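Local structure of peptidase M14, carboxypeptidase A (Thermoplasmatales archaeon SCGC AB-540-F20, 4XED) at residues Thr39-Trp44 with Ser88-Leu93; Tyr24-Val29 with Leu93-Pro98; Thr30-Gly35 with Ala80-Asn85. The protein is an M14-like peptidase of the carboxypeptidase A type, whose calcium-binding PKD domain is probably an accessory module for binding or spacing rather than catalysis. All blocks are in the same frame, centred on the assembly; numbering follows the deposited sequence.

The three contacts run along one small beta sandwich. Contact 2 is core: strand 24-29 of one sheet faces strand 91-97 of the other, and aromatic and aliphatic side chains fill the gap between them. Contact 1 lies on the surface; its second segment runs into the same strand 91-97 and Leu93 belongs to both, but the touching residue is Trp90, whose indole meets a phenol ring and a carboxylate of strand 38-43. Trp44, Ile42 and Tyr40 of its first segment turn inward and pack on strand 24-29 of contact 2. Contact 3, on the far side of the domain's centre from contact 2, is buried too, but a calcium ion joins its two segments.

Contact 1. Residues Thr39-Trp44 with Ser88-Leu93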
ATOM      1  N   THR A  39      -1.949   9.546   5.139  1.00  6.25           N
ATOM      2  CA  THR A  39      -0.998   9.330   4.063  1.00  6.97           C
ATOM      3  C   THR A  39      -0.555   7.867   4.125  1.00  6.97           C
ATOM      4  O   THR A  39      -0.605   7.247   5.186  1.00  7.35           O
ATOM      5  CB  THR A  39       0.232  10.258   4.123  1.00  8.36           C
ATOM      6  OG1 THR A  39       0.857  10.174   5.409  1.00  9.88           O
ATOM      7  CG2 THR A  39      -0.176  11.700   3.823  1.00 10.45           C
ATOM      8  N   TYR A  40      -0.139   7.322   2.988  1.00  6.37           N
ATOM      9  CA  TYR A  40       0.291   5.940   2.884  1.00  6.70           C
ATOM     10  C   TYR A  40       1.781   5.836   2.569  1.00  6.02           C
ATOM     11  O   TYR A  40       2.315   6.629   1.804  1.00  7.38           O
ATOM     12  CB  TYR A  40      -0.477   5.218   1.770  1.00  6.59           C
ATOM     13  CG  TYR A  40      -1.959   5.050   2.014  1.00  7.06           C
ATOM     14  CD1 TYR A  40      -2.455   3.944   2.709  1.00  7.29           C
ATOM     15  CD2 TYR A  40      -2.866   5.989   1.551  1.00  7.60           C
ATOM     16  CE1 TYR A  40      -3.818   3.775   2.927  1.00  7.07           C
ATOM     17  CE2 TYR A  40      -4.236   5.841   1.773  1.00  6.88           C
ATOM     18  CZ  TYR A  40      -4.704   4.722   2.455  1.00  6.93           C
ATOM     19  OH  TYR A  40      -6.038   4.503   2.729  1.00  8.55           O
ATOM     20  N   TYR A  41       2.417   4.827   3.152  1.00  5.83           N
ATOM     21  CA  TYR A  41       3.801   4.457   2.842  1.00  5.56           C
ATOM     22  C   TYR A  41       3.703   3.060   2.254  1.00  5.39           C
ATOM     23  O   TYR A  41       3.259   2.133   2.922  1.00  5.83           O
ATOM     24  CB  TYR A  41       4.701   4.499   4.081  1.00  6.70           C
ATOM     25  CG  TYR A  41       6.150   4.307   3.778  1.00  5.90           C
ATOM     26  CD1 TYR A  41       6.649   3.064   3.407  1.00  8.22           C
ATOM     27  CD2 TYR A  41       7.052   5.367   3.887  1.00  9.49           C
ATOM     28  CE1 TYR A  41       7.962   2.877   3.143  1.00 10.19           C
ATOM     29  CE2 TYR A  41       8.411   5.182   3.617  1.00 12.90           C
ATOM     30  CZ  TYR A  41       8.852   3.921   3.237  1.00 10.86           C
ATOM     31  OH  TYR A  41      10.182   3.662   2.975  1.00 13.22           O
ATOM     32  N   ILE A  42       4.050   2.932   0.975  1.00  5.84           N
ATOM     33  CA  ILE A  42       3.962   1.677   0.235  1.00  4.76           C
ATOM     34  C   ILE A  42       5.375   1.214  -0.132  1.00  5.46           C
ATOM     35  O   ILE A  42       6.176   1.989  -0.670  1.00  6.45           O
ATOM     36  CB  ILE A  42       3.127   1.865  -1.033  1.00  5.53           C
ATOM     37  CG1 ILE A  42       1.694   2.297  -0.664  1.00  9.24           C
ATOM     38  CG2 ILE A  42       3.158   0.620  -1.922  1.00  7.34           C
ATOM     39  CD1 ILE A  42       0.908   2.798  -1.841  1.00 11.13           C
ATOM     40  N   GLU A  43       5.645  -0.069   0.113  1.00  5.81           N
ATOM     41  CA  GLU A  43       6.825  -0.778  -0.391  1.00  5.57           C
ATOM     42  C   GLU A  43       6.365  -1.725  -1.485  1.00  5.92           C
ATOM     43  O   GLU A  43       5.448  -2.518  -1.274  1.00  6.42           O
ATOM     44  CB  GLU A  43       7.474  -1.609   0.707  1.00  6.43           C
ATOM     45  CG  GLU A  43       8.059  -0.824   1.831  1.00  7.26           C
ATOM     46  CD  GLU A  43       8.584  -1.706   2.944  1.00  8.71           C
ATOM     47  OE1 GLU A  43       8.263  -2.922   2.981  1.00 10.02           O
ATOM     48  OE2 GLU A  43       9.338  -1.185   3.786  1.00  9.57           O
ATOM     49  N   TRP A  44       6.957  -1.644  -2.666  1.00  5.48           N
ATOM     50  CA  TRP A  44       6.609  -2.569  -3.736  1.00  6.77           C
ATOM     51  C   TRP A  44       7.385  -3.902  -3.656  1.00  5.96           C
ATOM     52  O   TRP A  44       7.163  -4.816  -4.456  1.00  7.97           O
ATOM     53  CB  TRP A  44       6.840  -1.922  -5.107  1.00  6.72           C
ATOM     54  CG  TRP A  44       5.913  -0.765  -5.374  1.00  6.87           C
ATOM     55  CD1 TRP A  44       6.240   0.545  -5.460  1.00  7.88           C
ATOM     56  CD2 TRP A  44       4.500  -0.835  -5.591  1.00  7.85           C
ATOM     57  NE1 TRP A  44       5.128   1.311  -5.710  1.00  8.27           N
ATOM     58  CE2 TRP A  44       4.041   0.485  -5.795  1.00  7.64           C
ATOM     59  CE3 TRP A  44       3.562  -1.888  -5.633  1.00  7.93           C
ATOM     60  CZ2 TRP A  44       2.696   0.773  -6.080  1.00  8.33           C
ATOM     61  CZ3 TRP A  44       2.234  -1.603  -5.887  1.00  7.77           C
ATOM     62  CH2 TRP A  44       1.816  -0.283  -6.101  1.00  8.25           C
ATOM     63  N   SER A  88       0.130   3.313  11.600  1.00  5.81           N
ATOM     64  CA  SER A  88      -0.402   1.953  11.644  1.00  5.79           C
ATOM     65  C   SER A  88       0.679   0.892  11.458  1.00  5.67           C
ATOM     66  O   SER A  88       1.806   1.176  11.116  1.00  6.50           O
ATOM     67  CB  SER A  88      -1.437   1.777  10.537  1.00  6.12           C
ATOM     68  OG  SER A  88      -0.824   1.578   9.271  1.00  5.54           O
ATOM     69  N   SER A  89       0.275  -0.355  11.663  1.00  5.32           N
ATOM     70  CA  SER A  89       1.035  -1.520  11.231  1.00  5.37           C
ATOM     71  C   SER A  89       0.901  -1.728   9.710  1.00  5.44           C
ATOM     72  O   SER A  89       0.170  -1.000   9.058  1.00  5.79           O
ATOM     73  CB  SER A  89       0.605  -2.756  12.018  1.00  6.01           C
ATOM     74  OG  SER A  89       1.153  -2.690  13.307  1.00  6.25           O
ATOM     75  N   TRP A  90       1.571  -2.732   9.165  1.00  5.66           N
ATOM     76  CA  TRP A  90       1.593  -2.915   7.736  1.00  5.27           C
ATOM     77  C   TRP A  90       0.583  -3.956   7.279  1.00  5.51           C
ATOM     78  O   TRP A  90       0.473  -5.043   7.882  1.00  7.45           O
ATOM     79  CB  TRP A  90       2.934  -3.484   7.330  1.00  6.00           C
ATOM     80  CG  TRP A  90       4.175  -2.715   7.592  1.00  6.29           C
ATOM     81  CD1 TRP A  90       5.017  -2.838   8.651  1.00  9.34           C
ATOM     82  CD2 TRP A  90       4.776  -1.776   6.698  1.00  6.83           C
ATOM     83  NE1 TRP A  90       6.099  -2.020   8.477  1.00  9.68           N
ATOM     84  CE2 TRP A  90       5.985  -1.359   7.284  1.00  7.86           C
ATOM     85  CE3 TRP A  90       4.415  -1.246   5.462  1.00  6.56           C
ATOM     86  CZ2 TRP A  90       6.837  -0.449   6.677  1.00  8.54           C
ATOM     87  CZ3 TRP A  90       5.293  -0.347   4.841  1.00  7.47           C
ATOM     88  CH2 TRP A  90       6.482   0.033   5.462  1.00  8.41           C
ATOM     89  N   GLY A  91      -0.105  -3.671   6.182  1.00  5.20           N
ATOM     90  CA  GLY A  91      -0.833  -4.682   5.436  1.00  5.05           C
ATOM     91  C   GLY A  91       0.094  -5.199   4.356  1.00  4.90           C
ATOM     92  O   GLY A  91       0.988  -4.465   3.911  1.00  7.35           O
ATOM     93  N   THR A  92      -0.052  -6.459   3.960  1.00  5.02           N
ATOM     94  CA  THR A  92       0.873  -7.072   3.010  1.00  5.66           C
ATOM     95  C   THR A  92       0.174  -7.975   2.001  1.00  5.50           C
ATOM     96  O   THR A  92      -0.855  -8.616   2.310  1.00  6.48           O
ATOM     97  CB  THR A  92       1.995  -7.889   3.721  1.00  7.99           C
ATOM     98  OG1 THR A  92       1.522  -9.177   4.119  1.00 12.00           O
ATOM     99  CG2 THR A  92       2.566  -7.167   4.942  1.00  7.29           C
ATOM    100  N   LEU A  93       0.746  -8.015   0.797  1.00  5.25           N
ATOM    101  CA  LEU A  93       0.308  -8.901  -0.280  1.00  5.85           C
ATOM    102  C   LEU A  93       1.531  -9.387  -1.017  1.00  4.68           C
ATOM    103  O   LEU A  93       2.341  -8.588  -1.484  1.00  6.66           O
ATOM    104  CB  LEU A  93      -0.578  -8.129  -1.252  1.00  6.36           C
ATOM    105  CG  LEU A  93      -1.245  -8.940  -2.359  1.00  7.07           C
ATOM    106  CD1 LEU A  93      -2.280  -9.936  -1.830  1.00  8.12           C
ATOM    107  CD2 LEU A  93      -1.882  -8.030  -3.402  1.00  9.93           C
TER
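Trp90 lays the far end of its indole against two side chains of strand 38-43, Tyr41 and Glu43, with CH2 as the atom that meets both. Its CH2 sits 3.7 Å from Tyr41 CD1, and CZ3 of the indole is 3.7 Å from the carbonyl O of Tyr41. The tyrosine comes in at the edge of the indole, near the plane of that ring, while CH2 approaches the phenol ring obliquely. The planes of the two rings are steeply turned, 79° apart, and the centroids of the phenol and the six-membered ring of the indole are 5.9 Å apart, an oblique aromatic contact. Tyr41 swings its CG anti to the backbone N (chi1 -172°), which leans the ring toward the Glu43 end of the strand and sets CD1 beside the end of the indole.

Glu43 runs its extended chain across the indole at about a right angle. Its OE2 lies 3.5 Å from CH2 of Trp90, and the carboxylate plane is inclined 36° to the indole. The main polar partner of this glutamate is Arg77, whose NE forms a salt bridge with OE1. Arg77 also makes a cation-pi contact with Trp90, so its positive charge probably offsets the carboxylate lying against the indole.

Tyr41 has further neighbours of its own: Lys79 in a cation-pi contact and Trp52 edge-to-face. Arg77 and Lys79 belong to strand 72-82, the strand that lies between 38-43 and 91-97 in the four-stranded antiparallel sheet. The contact therefore reaches from strand 38-43 over the outer surface of strand 72-82 to the residue leading into strand 91-97, while Trp52 of strand 49-56 flanks Tyr41 from the other neighbouring strand.

Contact 2. Residues Tyr24-Val29 with Leu93-Pro98; sequences YNYTFV and LEVTMP
Tyr26 and Tyr24 reach across the interior of the beta sandwich, the immunoglobulin-like fold of PKD domains, to meet Leu93, Val95 and Met97. Strands 24-29 and 93-97 belong to opposite sheets and run antiparallel at 178°, with their axes 11.3 Å apart, a separation bridged by side chains alone.

Most of the apolar contacts centre on Tyr26. Leu93 comes up at the edge of its ring, near the ring plane and roughly at right angles to the tyrosine side chain, placing CD2 4.0 Å from CE1. Val95 points head-on at Tyr26: its CG2 lies obliquely by the ring, also 4.0 Å from Tyr26 CE1, and its CG1 meets the hydroxyl. Val76 of the adjacent strand 72-82 packs on Val95.

The polar ends of the two tyrosines are satisfied outside the pair of strands. The hydroxyl of Tyr26, a buried residue, has its OH 3.6 Å from Val95 CG1 and hydrogen-bonds to the carbonyl O of Pro15; the Tyr24 hydroxyl is bonded to the backbone N of Asn19. A leucine in place of Tyr26 would probably open a gap beside Val95 and leave the Pro15 carbonyl without its hydroxyl mate.

The remaining apolar touch pairs Tyr24 with a selenomethionine. Met97 bends at chi2 (-74°), folding its chain back toward strand 24-29, and slides past Tyr24 in the opposite direction. Its terminal methyl CE, rather than the selenium, touches obliquely, 3.8 Å from CE2 of Tyr24.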
ATOM      1  N   TYR A  24       0.533  -3.789 -13.415  1.00  9.38           N
ATOM      2  CA  TYR A  24      -0.635  -4.275 -12.654  1.00  8.78           C
ATOM      3  C   TYR A  24      -1.113  -3.233 -11.653  1.00  8.15           C
ATOM      4  O   TYR A  24      -0.318  -2.441 -11.156  1.00  8.39           O
ATOM      5  CB  TYR A  24      -0.287  -5.594 -11.944  1.00 10.05           C
ATOM      6  CG  TYR A  24       0.030  -6.719 -12.930  1.00 11.91           C
ATOM      7  CD1 TYR A  24      -0.988  -7.374 -13.653  1.00 11.85           C
ATOM      8  CD2 TYR A  24       1.327  -7.130 -13.130  1.00 10.98           C
ATOM      9  CE1 TYR A  24      -0.705  -8.382 -14.543  1.00 11.22           C
ATOM     10  CE2 TYR A  24       1.629  -8.128 -14.043  1.00 12.19           C
ATOM     11  CZ  TYR A  24       0.605  -8.752 -14.733  1.00 11.18           C
ATOM     12  OH  TYR A  24       0.916  -9.759 -15.616  1.00 12.40           O
ATOM     13  N   ASN A  25      -2.413  -3.248 -11.376  1.00  7.94           N
ATOM     14  CA  ASN A  25      -3.060  -2.280 -10.476  1.00  8.14           C
ATOM     15  C   ASN A  25      -3.329  -2.860  -9.108  1.00  6.75           C
ATOM     16  O   ASN A  25      -3.858  -3.957  -8.980  1.00  8.14           O
ATOM     17  CB  ASN A  25      -4.415  -1.872 -11.057  1.00  7.85           C
ATOM     18  CG  ASN A  25      -4.289  -1.133 -12.335  1.00 10.21           C
ATOM     19  OD1 ASN A  25      -3.507  -0.200 -12.439  1.00 12.53           O
ATOM     20  ND2 ASN A  25      -5.074  -1.518 -13.315  1.00 11.10           N
ATOM     21  N   TYR A  26      -2.990  -2.078  -8.088  1.00  6.89           N
ATOM     22  CA  TYR A  26      -3.204  -2.432  -6.683  1.00  6.22           C
ATOM     23  C   TYR A  26      -4.102  -1.392  -6.012  1.00  4.98           C
ATOM     24  O   TYR A  26      -3.900  -0.195  -6.163  1.00  6.39           O
ATOM     25  CB  TYR A  26      -1.827  -2.621  -5.969  1.00  6.13           C
ATOM     26  CG  TYR A  26      -1.143  -3.801  -6.605  1.00  5.93           C
ATOM     27  CD1 TYR A  26      -1.360  -5.088  -6.150  1.00  5.95           C
ATOM     28  CD2 TYR A  26      -0.372  -3.643  -7.743  1.00  7.05           C
ATOM     29  CE1 TYR A  26      -0.866  -6.183  -6.824  1.00  6.41           C
ATOM     30  CE2 TYR A  26       0.174  -4.749  -8.422  1.00  7.00           C
ATOM     31  CZ  TYR A  26      -0.097  -5.999  -7.969  1.00  6.42           C
ATOM     32  OH  TYR A  26       0.434  -7.079  -8.668  1.00  7.87           O
ATOM     33  N   THR A  27      -5.064  -1.910  -5.266  1.00  6.09           N
ATOM     34  CA  THR A  27      -6.036  -1.099  -4.556  1.00  6.55           C
ATOM     35  C   THR A  27      -5.661  -1.072  -3.078  1.00  6.75           C
ATOM     36  O   THR A  27      -5.473  -2.133  -2.464  1.00  6.44           O
ATOM     37  CB  THR A  27      -7.439  -1.682  -4.731  1.00  7.44           C
ATOM     38  OG1 THR A  27      -7.767  -1.704  -6.118  1.00  8.76           O
ATOM     39  CG2 THR A  27      -8.451  -0.867  -3.957  1.00  9.22           C
ATOM     40  N   PHE A  28      -5.548   0.140  -2.517  1.00  5.58           N
ATOM     41  CA  PHE A  28      -5.131   0.344  -1.129  1.00  6.16           C
ATOM     42  C   PHE A  28      -6.246   1.071  -0.407  1.00  6.52           C
ATOM     43  O   PHE A  28      -6.782   2.072  -0.929  1.00  6.75           O
ATOM     44  CB  PHE A  28      -3.861   1.199  -1.049  1.00  7.13           C
ATOM     45  CG  PHE A  28      -2.662   0.579  -1.724  1.00  6.48           C
ATOM     46  CD1 PHE A  28      -2.456   0.712  -3.087  1.00  5.70           C
ATOM     47  CD2 PHE A  28      -1.713  -0.125  -1.005  1.00  6.15           C
ATOM     48  CE1 PHE A  28      -1.370   0.140  -3.724  1.00  5.51           C
ATOM     49  CE2 PHE A  28      -0.626  -0.703  -1.642  1.00  7.26           C
ATOM     50  CZ  PHE A  28      -0.467  -0.548  -3.006  1.00  6.47           C
ATOM     51  N   VAL A  29      -6.560   0.638   0.805  1.00  6.23           N
ATOM     52  CA  VAL A  29      -7.493   1.427   1.607  1.00  6.51           C
ATOM     53  C   VAL A  29      -7.385   1.124   3.084  1.00  6.40           C
ATOM     54  O   VAL A  29      -7.138  -0.014   3.490  1.00  7.36           O
ATOM     55  CB  VAL A  29      -8.968   1.210   1.161  1.00  6.89           C
ATOM     56  CG1 VAL A  29      -9.385  -0.235   1.345  1.00  9.03           C
ATOM     57  CG2 VAL A  29      -9.947   2.164   1.878  1.00  8.61           C
ATOM     58  N   LEU A  93       0.746  -8.015   0.797  1.00  5.25           N
ATOM     59  CA  LEU A  93       0.308  -8.901  -0.280  1.00  5.85           C
ATOM     60  C   LEU A  93       1.531  -9.387  -1.017  1.00  4.68           C
ATOM     61  O   LEU A  93       2.341  -8.588  -1.484  1.00  6.66           O
ATOM     62  CB  LEU A  93      -0.578  -8.129  -1.252  1.00  6.36           C
ATOM     63  CG  LEU A  93      -1.245  -8.940  -2.359  1.00  7.07           C
ATOM     64  CD1 LEU A  93      -2.280  -9.936  -1.830  1.00  8.12           C
ATOM     65  CD2 LEU A  93      -1.882  -8.030  -3.402  1.00  9.93           C
ATOM     66  N   GLU A  94       1.639 -10.706  -1.173  1.00  5.44           N
ATOM     67  CA  GLU A  94       2.768 -11.317  -1.882  1.00  7.44           C
ATOM     68  C   GLU A  94       2.447 -11.465  -3.372  1.00  7.22           C
ATOM     69  O   GLU A  94       1.450 -12.100  -3.744  1.00  8.67           O
ATOM     70  CB  GLU A  94       3.074 -12.660  -1.242  1.00 10.87           C
ATOM     71  CG  GLU A  94       4.168 -13.439  -1.870  1.00 17.34           C
ATOM     72  CD  GLU A  94       4.047 -14.930  -1.562  1.00 23.67           C
ATOM     73  OE1 GLU A  94       3.248 -15.642  -2.244  1.00 24.26           O
ATOM     74  OE2 GLU A  94       4.747 -15.368  -0.629  1.00 24.27           O
ATOM     75  N   VAL A  95       3.310 -10.904  -4.210  1.00  6.86           N
ATOM     76  CA  VAL A  95       3.110 -10.917  -5.659  1.00  7.03           C
ATOM     77  C   VAL A  95       4.265 -11.675  -6.314  1.00  8.65           C
ATOM     78  O   VAL A  95       5.441 -11.338  -6.130  1.00  9.29           O
ATOM     79  CB  VAL A  95       3.110  -9.481  -6.173  1.00  7.79           C
ATOM     80  CG1 VAL A  95       2.959  -9.439  -7.664  1.00 11.82           C
ATOM     81  CG2 VAL A  95       1.951  -8.696  -5.516  1.00  9.14           C
ATOM     82  N   THR A  96       3.927 -12.706  -7.080  1.00  8.20           N
ATOM     83  CA  THR A  96       4.917 -13.560  -7.741  1.00  8.23           C
ATOM     84  C   THR A  96       5.035 -13.198  -9.227  1.00  9.26           C
ATOM     85  O   THR A  96       4.052 -13.087  -9.935  1.00 11.39           O
ATOM     86  CB  THR A  96       4.542 -15.045  -7.583  1.00 10.72           C
ATOM     87  OG1 THR A  96       4.464 -15.352  -6.185  1.00 13.95           O
ATOM     88  CG2 THR A  96       5.561 -15.929  -8.225  1.00 12.74           C
HETATM   89  N   MSE A  97       6.281 -13.079  -9.669  1.00  9.58           N
HETATM   90  CA  MSE A  97       6.652 -12.820 -11.057  1.00 11.95           C
HETATM   91  C   MSE A  97       7.621 -13.896 -11.482  1.00 12.42           C
HETATM   92  O   MSE A  97       8.815 -13.760 -11.276  1.00 15.48           O
HETATM   93  CB  MSE A  97       7.316 -11.457 -11.120  1.00 14.09           C
HETATM   94  CG  MSE A  97       6.366 -10.315 -10.751  1.00 14.71           C
HETATM   95 SE   MSE A  97       5.096  -9.964 -12.200  0.57 18.51          SE
HETATM   96  CE  MSE A  97       3.521  -9.603 -11.128  1.00 18.80           C
ATOM     97  N   PRO A  98       7.095 -14.988 -12.028  1.00 12.07           N
ATOM     98  CA  PRO A  98       7.942 -16.154 -12.309  1.00 15.16           C
ATOM     99  C   PRO A  98       8.698 -16.064 -13.620  1.00 20.05           C
ATOM    100  O   PRO A  98       9.809 -16.627 -13.732  1.00 21.21           O
ATOM    101  CB  PRO A  98       6.944 -17.306 -12.344  1.00 17.92           C
ATOM    102  CG  PRO A  98       5.648 -16.681 -12.687  1.00 17.01           C
ATOM    103  CD  PRO A  98       5.665 -15.292 -12.165  1.00 12.77           C
TER

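Contact 3. Residues Thr30-Gly35 with Ala80-Asn85; sequences TTDPNG and AKDILN. With CA (calcium ion), chain B.
Asp32 and Asp82 present their carboxylates to one calcium ion, their side chains converging at a slant with the two planes 49° apart. Asp32 grips the ion with both oxygens, OD2 at 2.4 Å and OD1 at 2.6 Å from the calcium, whereas Asp82 gives it a single oxygen, OD2, also at 2.4 Å; the OD1 of Asp82 has its polar partner in Tyr86. The two OD2 atoms, of Asp32 and Asp82, stand 3.3 Å apart, a closeness the shared cation probably makes tolerable.

Asn34 adds its OD1 from the same loop. Its backbone N donates to Asp32 OD1 at 2.8 Å, arriving from above the carboxylate plane, and this Asx turn ties the loop to the ligand it carries. Asp82 holds its CG between its backbone N and carbonyl carbon (chi1 63°), which directs OD2 across to the ion.

Two residues back along each segment, Thr30 turns its methyl CG2 onto Ala80 CB, 3.8 Å away, while its hydroxyl hydrogen-bonds to the carbonyl O of Asn8. Asn4 OD1, the backbone O of Asp5 and Asp36 OD2 complete the coordination, a seven-coordinate calcium site at one end of the PKD beta sandwich.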
ATOM      1  N   THR A  30      -7.543   2.166   3.891  1.00  7.07           N
ATOM      2  CA  THR A  30      -7.754   1.988   5.298  1.00  6.51           C
ATOM      3  C   THR A  30      -8.675   3.092   5.799  1.00  5.64           C
ATOM      4  O   THR A  30      -9.041   3.992   5.041  1.00  7.62           O
ATOM      5  CB  THR A  30      -6.427   1.961   6.068  1.00  7.46           C
ATOM      6  OG1 THR A  30      -6.683   1.361   7.337  1.00  8.17           O
ATOM      7  CG2 THR A  30      -5.832   3.354   6.269  1.00  9.46           C
ATOM      8  N   THR A  31      -9.044   2.987   7.066  1.00  6.30           N
ATOM      9  CA  THR A  31      -9.759   4.040   7.770  1.00  5.69           C
ATOM     10  C   THR A  31      -8.980   4.439   9.013  1.00  7.37           C
ATOM     11  O   THR A  31      -8.210   3.672   9.575  1.00  7.33           O
ATOM     12  CB  THR A  31     -11.180   3.587   8.199  1.00  7.02           C
ATOM     13  OG1 THR A  31     -11.102   2.509   9.127  1.00  8.68           O
ATOM     14  CG2 THR A  31     -11.990   3.106   7.027  1.00  8.51           C
ATOM     15  N   ASP A  32      -9.194   5.680   9.433  1.00  7.67           N
ATOM     16  CA  ASP A  32      -8.730   6.149  10.721  1.00  6.83           C
ATOM     17  C   ASP A  32      -9.918   6.199  11.676  1.00  9.07           C
ATOM     18  O   ASP A  32     -10.959   6.718  11.297  1.00  8.90           O
ATOM     19  CB  ASP A  32      -8.076   7.526  10.546  1.00  7.03           C
ATOM     20  CG  ASP A  32      -7.534   8.090  11.855  1.00  7.55           C
ATOM     21  OD1 ASP A  32      -8.331   8.701  12.619  1.00  9.81           O
ATOM     22  OD2 ASP A  32      -6.328   7.895  12.163  1.00  8.80           O
ATOM     23  N   PRO A  33      -9.759   5.723  12.928  1.00  8.95           N
ATOM     24  CA  PRO A  33     -10.895   5.656  13.854  1.00 10.18           C
ATOM     25  C   PRO A  33     -11.482   7.001  14.202  1.00 10.68           C
ATOM     26  O   PRO A  33     -12.632   7.048  14.640  1.00 13.26           O
ATOM     27  CB  PRO A  33     -10.293   5.015  15.105  1.00 12.07           C
ATOM     28  CG  PRO A  33      -9.145   4.224  14.633  1.00 13.64           C
ATOM     29  CD  PRO A  33      -8.585   5.010  13.473  1.00  9.46           C
ATOM     30  N   ASN A  34     -10.698   8.056  14.027  1.00  9.72           N
ATOM     31  CA  ASN A  34     -11.134   9.408  14.344  1.00  9.66           C
ATOM     32  C   ASN A  34     -11.614  10.147  13.114  1.00 10.98           C
ATOM     33  O   ASN A  34     -11.975  11.327  13.200  1.00 12.24           O
ATOM     34  CB  ASN A  34      -9.987  10.182  14.989  1.00  9.94           C
ATOM     35  CG  ASN A  34      -9.235   9.357  16.009  1.00  9.72           C
ATOM     36  OD1 ASN A  34      -8.095   8.961  15.810  1.00 10.11           O
ATOM     37  ND2 ASN A  34      -9.893   9.078  17.120  1.00 13.51           N
ATOM     38  N   GLY A  35     -11.587   9.459  11.969  1.00 10.23           N
ATOM     39  CA  GLY A  35     -11.962  10.042  10.691  1.00  9.95           C
ATOM     40  C   GLY A  35     -10.909  10.941  10.066  1.00  9.97           C
ATOM     41  O   GLY A  35     -11.199  11.664   9.110  1.00 11.47           O
ATOM     42  N   ALA A  80      -0.132   3.348   7.079  1.00  5.21           N
ATOM     43  CA  ALA A  80      -0.734   4.659   6.943  1.00  6.31           C
ATOM     44  C   ALA A  80      -0.443   5.443   8.224  1.00  6.10           C
ATOM     45  O   ALA A  80      -0.269   4.881   9.313  1.00  7.86           O
ATOM     46  CB  ALA A  80      -2.225   4.543   6.745  1.00  6.73           C
ATOM     47  N   LYS A  81      -0.437   6.771   8.128  1.00  6.92           N
ATOM     48  CA  LYS A  81      -0.336   7.601   9.314  1.00  7.31           C
ATOM     49  C   LYS A  81      -1.307   8.745   9.171  1.00  6.57           C
ATOM     50  O   LYS A  81      -1.593   9.229   8.082  1.00  7.44           O
ATOM     51  CB  LYS A  81       1.075   8.113   9.543  1.00  9.56           C
ATOM     52  CG  LYS A  81       1.506   9.219   8.626  1.00 10.46           C
ATOM     53  CD  LYS A  81       2.967   9.609   8.896  1.00 12.09           C
ATOM     54  CE  LYS A  81       3.425  10.615   7.890  1.00 14.50           C
ATOM     55  NZ  LYS A  81       4.814  11.078   8.164  1.00 21.70           N
ATOM     56  N   ASP A  82      -1.859   9.161  10.288  1.00  7.13           N
ATOM     57  CA  ASP A  82      -2.768  10.275  10.247  1.00  7.27           C
ATOM     58  C   ASP A  82      -2.036  11.625  10.285  1.00  7.71           C
ATOM     59  O   ASP A  82      -0.834  11.676  10.214  1.00  8.35           O
ATOM     60  CB  ASP A  82      -3.819  10.137  11.357  1.00  7.34           C
ATOM     61  CG  ASP A  82      -3.258  10.156  12.774  1.00  8.70           C
ATOM     62  OD1 ASP A  82      -2.116  10.578  13.008  1.00  8.33           O
ATOM     63  OD2 ASP A  82      -4.028   9.777  13.685  1.00  9.65           O
ATOM     64  N   ILE A  83      -2.791  12.723  10.392  1.00  9.88           N
ATOM     65  CA  ILE A  83      -2.235  14.059  10.324  1.00 11.40           C
ATOM     66  C   ILE A  83      -1.336  14.336  11.515  1.00 11.11           C
ATOM     67  O   ILE A  83      -0.387  15.111  11.397  1.00 12.93           O
ATOM     68  CB  ILE A  83      -3.364  15.121  10.229  1.00 14.65           C
ATOM     69  CG1 ILE A  83      -4.220  14.843   8.993  1.00 16.01           C
ATOM     70  CG2 ILE A  83      -2.810  16.534  10.206  1.00 18.18           C
ATOM     71  CD1 ILE A  83      -3.417  14.618   7.681  1.00 16.95           C
ATOM     72  N   LEU A  84      -1.612  13.694  12.646  1.00 10.82           N
ATOM     73  CA  LEU A  84      -0.755  13.747  13.830  1.00 12.43           C
ATOM     74  C   LEU A  84       0.421  12.764  13.801  1.00 11.61           C
ATOM     75  O   LEU A  84       1.151  12.626  14.780  1.00 13.58           O
ATOM     76  CB  LEU A  84      -1.609  13.526  15.084  1.00 14.51           C
ATOM     77  CG  LEU A  84      -2.568  14.686  15.414  1.00 17.61           C
ATOM     78  CD1 LEU A  84      -3.616  14.256  16.408  1.00 18.96           C
ATOM     79  CD2 LEU A  84      -1.853  15.950  15.922  1.00 19.83           C
ATOM     80  N   ASN A  85       0.609  12.098  12.668  1.00 10.32           N
ATOM     81  CA  ASN A  85       1.759  11.232  12.430  1.00 10.17           C
ATOM     82  C   ASN A  85       1.780   9.948  13.247  1.00  9.45           C
ATOM     83  O   ASN A  85       2.832   9.319  13.374  1.00 11.36           O
ATOM     84  CB  ASN A  85       3.066  12.030  12.504  1.00 12.89           C
ATOM     85  CG  ASN A  85       3.110  13.092  11.449  1.00 12.27           C
ATOM     86  OD1 ASN A  85       2.932  12.803  10.272  1.00 15.35           O
ATOM     87  ND2 ASN A  85       3.300  14.340  11.865  1.00 15.80           N
TER
HETATM   88 CA    CA B 101      -6.285   9.253  14.176  1.00  8.38          CA